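Local structure of lysozyme (Meretrix lusoria, 3AB6) at residues C13-E18 with G36-K41. The protein cleaves the beta-1,4 linkages of bacterial peptidoglycan, lysing Gram-positive Micrococcus luteus, and also degrades chitin. Residues are numbered along the deposited sequence; the frame is centred on the assembly and turned at random.
With NAG (2-acetamido-2-deoxy-beta-D-glucopyranose), chain B.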
ATOM      1  N   CYS A  13      -0.360   9.123   2.885  1.00  9.19           N
ATOM      2  CA  CYS A  13      -0.212   9.462   1.477  1.00  9.05           C
ATOM      3  C   CYS A  13      -0.659   8.337   0.553  1.00  9.04           C
ATOM      4  O   CYS A  13      -1.334   8.582  -0.444  1.00  9.69           O
ATOM      5  CB  CYS A  13       1.237   9.861   1.185  1.00  8.78           C
ATOM      6  SG  CYS A  13       1.626  11.468   1.939  1.00 12.39           S
ATOM      7  N   ILE A  14      -0.284   7.107   0.884  1.00  8.84           N
ATOM      8  CA  ILE A  14      -0.678   5.959   0.079  1.00  8.32           C
ATOM      9  C   ILE A  14      -2.192   5.790   0.175  1.00  9.34           C
ATOM     10  O   ILE A  14      -2.867   5.535  -0.826  1.00  8.61           O
ATOM     11  CB  ILE A  14       0.020   4.667   0.571  1.00  9.09           C
ATOM     12  CG1 ILE A  14       1.537   4.808   0.397  1.00 10.08           C
ATOM     13  CG2 ILE A  14      -0.499   3.453  -0.209  1.00  7.03           C
ATOM     14  CD1 ILE A  14       2.334   3.633   0.934  1.00  9.18           C
ATOM     15  N   CYS A  15      -2.724   5.952   1.382  1.00  9.16           N
ATOM     16  CA  CYS A  15      -4.158   5.818   1.603  1.00  9.38           C
ATOM     17  C   CYS A  15      -4.898   6.847   0.746  1.00  9.88           C
ATOM     18  O   CYS A  15      -5.865   6.518   0.068  1.00  9.79           O
ATOM     19  CB  CYS A  15      -4.476   6.002   3.094  1.00  9.14           C
ATOM     20  SG  CYS A  15      -6.150   5.482   3.589  1.00 11.01           S
ATOM     21  N   LYS A  16      -4.428   8.090   0.760  1.00  9.93           N
ATOM     22  CA  LYS A  16      -5.050   9.138  -0.042  1.00 10.85           C
ATOM     23  C   LYS A  16      -4.937   8.807  -1.532  1.00 10.44           C
ATOM     24  O   LYS A  16      -5.903   8.941  -2.283  1.00 11.26           O
ATOM     25  CB  LYS A  16      -4.386  10.482   0.253  1.00 10.77           C
ATOM     26  CG  LYS A  16      -4.717  11.024   1.630  1.00 13.86           C
ATOM     27  CD  LYS A  16      -3.928  12.287   1.943  1.00 17.14           C
ATOM     28  CE  LYS A  16      -4.395  12.901   3.253  1.00 20.59           C
ATOM     29  NZ  LYS A  16      -3.567  14.073   3.645  1.00 23.83           N
ATOM     30  N   MET A  17      -3.756   8.360  -1.946  1.00 10.61           N
ATOM     31  CA  MET A  17      -3.504   8.003  -3.341  1.00 11.43           C
ATOM     32  C   MET A  17      -4.441   6.905  -3.839  1.00 11.30           C
ATOM     33  O   MET A  17      -4.983   6.987  -4.941  1.00 11.41           O
ATOM     34  CB  MET A  17      -2.052   7.535  -3.501  1.00 10.32           C
ATOM     35  CG  MET A  17      -1.683   7.066  -4.899  1.00 11.65           C
ATOM     36  SD  MET A  17      -1.822   8.368  -6.136  1.00 13.58           S
ATOM     37  CE  MET A  17      -1.216   7.526  -7.579  1.00 11.89           C
ATOM     38  N   GLU A  18      -4.633   5.884  -3.015  1.00  9.83           N
ATOM     39  CA  GLU A  18      -5.474   4.754  -3.382  1.00  9.98           C
ATOM     40  C   GLU A  18      -6.973   5.003  -3.335  1.00 10.39           C
ATOM     41  O   GLU A  18      -7.707   4.485  -4.171  1.00 10.39           O
ATOM     42  CB  GLU A  18      -5.157   3.557  -2.483  1.00 10.65           C
ATOM     43  CG  GLU A  18      -3.737   3.022  -2.601  1.00  9.31           C
ATOM     44  CD  GLU A  18      -3.424   2.481  -3.983  1.00 11.67           C
ATOM     45  OE1 GLU A  18      -4.371   2.197  -4.746  1.00 10.59           O
ATOM     46  OE2 GLU A  18      -2.228   2.327  -4.304  1.00 11.31           O
ATOM     47  N   GLY A  36     -11.061  -1.358  -0.727  1.00  9.19           N
ATOM     48  CA  GLY A  36     -10.877  -0.468   0.408  1.00  9.59           C
ATOM     49  C   GLY A  36      -9.883   0.678   0.411  1.00  8.71           C
ATOM     50  O   GLY A  36      -9.378   1.115  -0.630  1.00  8.99           O
ATOM     51  N   TYR A  37      -9.614   1.161   1.622  1.00  8.67           N
ATOM     52  CA  TYR A  37      -8.714   2.281   1.861  1.00  9.03           C
ATOM     53  C   TYR A  37      -7.402   2.238   1.101  1.00  8.05           C
ATOM     54  O   TYR A  37      -6.970   3.241   0.538  1.00  8.11           O
ATOM     55  CB  TYR A  37      -8.400   2.408   3.357  1.00  9.13           C
ATOM     56  CG  TYR A  37      -9.558   2.890   4.202  1.00  8.48           C
ATOM     57  CD1 TYR A  37     -10.504   1.997   4.699  1.00  9.77           C
ATOM     58  CD2 TYR A  37      -9.714   4.245   4.490  1.00 11.76           C
ATOM     59  CE1 TYR A  37     -11.581   2.441   5.467  1.00 12.42           C
ATOM     60  CE2 TYR A  37     -10.784   4.704   5.254  1.00 12.02           C
ATOM     61  CZ  TYR A  37     -11.714   3.797   5.740  1.00 13.40           C
ATOM     62  OH  TYR A  37     -12.768   4.250   6.504  1.00 11.96           O
ATOM     63  N   PHE A  38      -6.768   1.073   1.090  1.00  7.89           N
ATOM     64  CA  PHE A  38      -5.489   0.930   0.420  1.00  8.11           C
ATOM     65  C   PHE A  38      -5.541   0.158  -0.891  1.00  9.23           C
ATOM     66  O   PHE A  38      -4.500  -0.154  -1.465  1.00  9.28           O
ATOM     67  CB  PHE A  38      -4.475   0.288   1.376  1.00  8.33           C
ATOM     68  CG  PHE A  38      -4.005   1.213   2.476  1.00  7.61           C
ATOM     69  CD1 PHE A  38      -4.769   1.405   3.628  1.00  7.31           C
ATOM     70  CD2 PHE A  38      -2.818   1.923   2.337  1.00  8.99           C
ATOM     71  CE1 PHE A  38      -4.355   2.298   4.625  1.00  7.72           C
ATOM     72  CE2 PHE A  38      -2.392   2.816   3.323  1.00  9.51           C
ATOM     73  CZ  PHE A  38      -3.161   3.005   4.470  1.00  7.84           C
ATOM     74  N   GLN A  39      -6.751  -0.134  -1.360  1.00  8.54           N
ATOM     75  CA  GLN A  39      -6.950  -0.861  -2.608  1.00  7.80           C
ATOM     76  C   GLN A  39      -6.086  -2.115  -2.663  1.00  7.45           C
ATOM     77  O   GLN A  39      -5.309  -2.327  -3.593  1.00  7.30           O
ATOM     78  CB  GLN A  39      -6.657   0.065  -3.790  1.00  7.54           C
ATOM     79  CG  GLN A  39      -7.765   1.099  -3.992  1.00  7.93           C
ATOM     80  CD  GLN A  39      -9.063   0.447  -4.423  1.00 11.32           C
ATOM     81  OE1 GLN A  39      -9.188   0.001  -5.562  1.00 11.23           O
ATOM     82  NE2 GLN A  39     -10.028   0.360  -3.506  1.00  9.74           N
ATOM     83  N   ILE A  40      -6.249  -2.943  -1.640  1.00  7.30           N
ATOM     84  CA  ILE A  40      -5.509  -4.185  -1.497  1.00  7.70           C
ATOM     85  C   ILE A  40      -6.156  -5.331  -2.260  1.00  7.77           C
ATOM     86  O   ILE A  40      -7.372  -5.519  -2.214  1.00  8.42           O
ATOM     87  CB  ILE A  40      -5.400  -4.562  -0.007  1.00  7.69           C
ATOM     88  CG1 ILE A  40      -4.588  -3.493   0.723  1.00 10.29           C
ATOM     89  CG2 ILE A  40      -4.752  -5.931   0.155  1.00 11.73           C
ATOM     90  CD1 ILE A  40      -4.596  -3.639   2.229  1.00  9.49           C
ATOM     91  N   LYS A  41      -5.332  -6.078  -2.986  1.00  8.71           N
ATOM     92  CA  LYS A  41      -5.814  -7.220  -3.744  1.00  9.57           C
ATOM     93  C   LYS A  41      -5.776  -8.436  -2.831  1.00  9.93           C
ATOM     94  O   LYS A  41      -5.130  -8.406  -1.781  1.00 11.69           O
ATOM     95  CB  LYS A  41      -4.940  -7.437  -4.975  1.00  8.81           C
ATOM     96  CG  LYS A  41      -5.046  -6.302  -5.973  1.00  8.30           C
ATOM     97  CD  LYS A  41      -4.254  -6.590  -7.237  1.00  6.99           C
ATOM     98  CE  LYS A  41      -4.547  -5.543  -8.291  1.00  9.80           C
ATOM     99  NZ  LYS A  41      -5.981  -5.563  -8.675  1.00 18.18           N
TER
HETATM  100  C1  NAG B   1      -0.928  -4.179  -7.147  1.00  8.25           C
HETATM  101  C2  NAG B   1      -0.987  -5.047  -5.885  1.00  8.30           C
HETATM  102  C3  NAG B   1       0.218  -6.004  -5.888  1.00  7.14           C
HETATM  103  C4  NAG B   1       0.262  -6.793  -7.216  1.00 11.52           C
HETATM  104  C5  NAG B   1       0.215  -5.815  -8.394  1.00 10.57           C
HETATM  105  C6  NAG B   1       0.101  -6.547  -9.732  1.00 16.17           C
HETATM  106  C7  NAG B   1      -1.951  -4.338  -3.779  1.00  6.40           C
HETATM  107  C8  NAG B   1      -1.994  -3.284  -2.713  1.00  4.39           C
HETATM  108  N2  NAG B   1      -0.985  -4.202  -4.694  1.00  5.34           N
HETATM  109  O1  NAG B   1      -2.105  -3.456  -7.251  1.00 10.05           O
HETATM  110  O3  NAG B   1       0.107  -6.919  -4.804  1.00 11.71           O
HETATM  111  O4  NAG B   1       1.477  -7.486  -7.400  1.00  9.56           O
HETATM  112  O5  NAG B   1      -0.944  -5.051  -8.263  1.00 12.14           O
HETATM  113  O6  NAG B   1       0.391  -5.564 -10.711  1.00 20.91           O
HETATM  114  O7  NAG B   1      -2.828  -5.220  -3.815  1.00  7.00           O
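With SG trans to the backbone N (chi1 -166°), Cys-15 sends its sulfur along the Phe-38 ring toward CE1 and Tyr-37 CB, both 3.8 Å from SG, while chi1 of -73°, with CG anti to the carbonyl carbon, carries the Phe-38 ring against helix 8-19. In this I-type lysozyme of glycosyl hydrolase family 22, the contact joins the helix bearing the predicted proton donor, Glu-18, to the type I turn Gly-36 to Gln-39, which leads to Lys-41, a substrate-binding residue. Cys-15 CB lies over one face of Phe-38, a CH-pi contact 4.0 Å from the ring centroid. Cys-15 SG, in a disulfide with Cys-21, stands obliquely over the same ring and meets the Tyr-37 ring at its edge, a sulfur-aromatic pair. Ile-14 CG2 reaches the Phe-38 rim at CD2 (3.8 Å), the two side chains crossing nearly at right angles, while Ala-65 and Val-69 of helix 62-76 also touch Phe-38.

Toward the cleft, the Glu-18 chain is bent, its CG lying 3.5 Å from Phe-38 O and its OE1 against Gln-39 CB. Glu-18 OE2 is hydrogen-bonded to Tyr-108 OH, and His-93 NE2 to Phe-38 O. Gln-39 curls back so that NE2 donates to a lone pair of Gly-36 O at 3.0 Å, nearly straight (167°); Gln-39 N hydrogen-bonds to that same oxygen, giving the turn a double grip. Two residues on, Lys-41 N donates a 2.8 Å hydrogen bond to O7 of NAG.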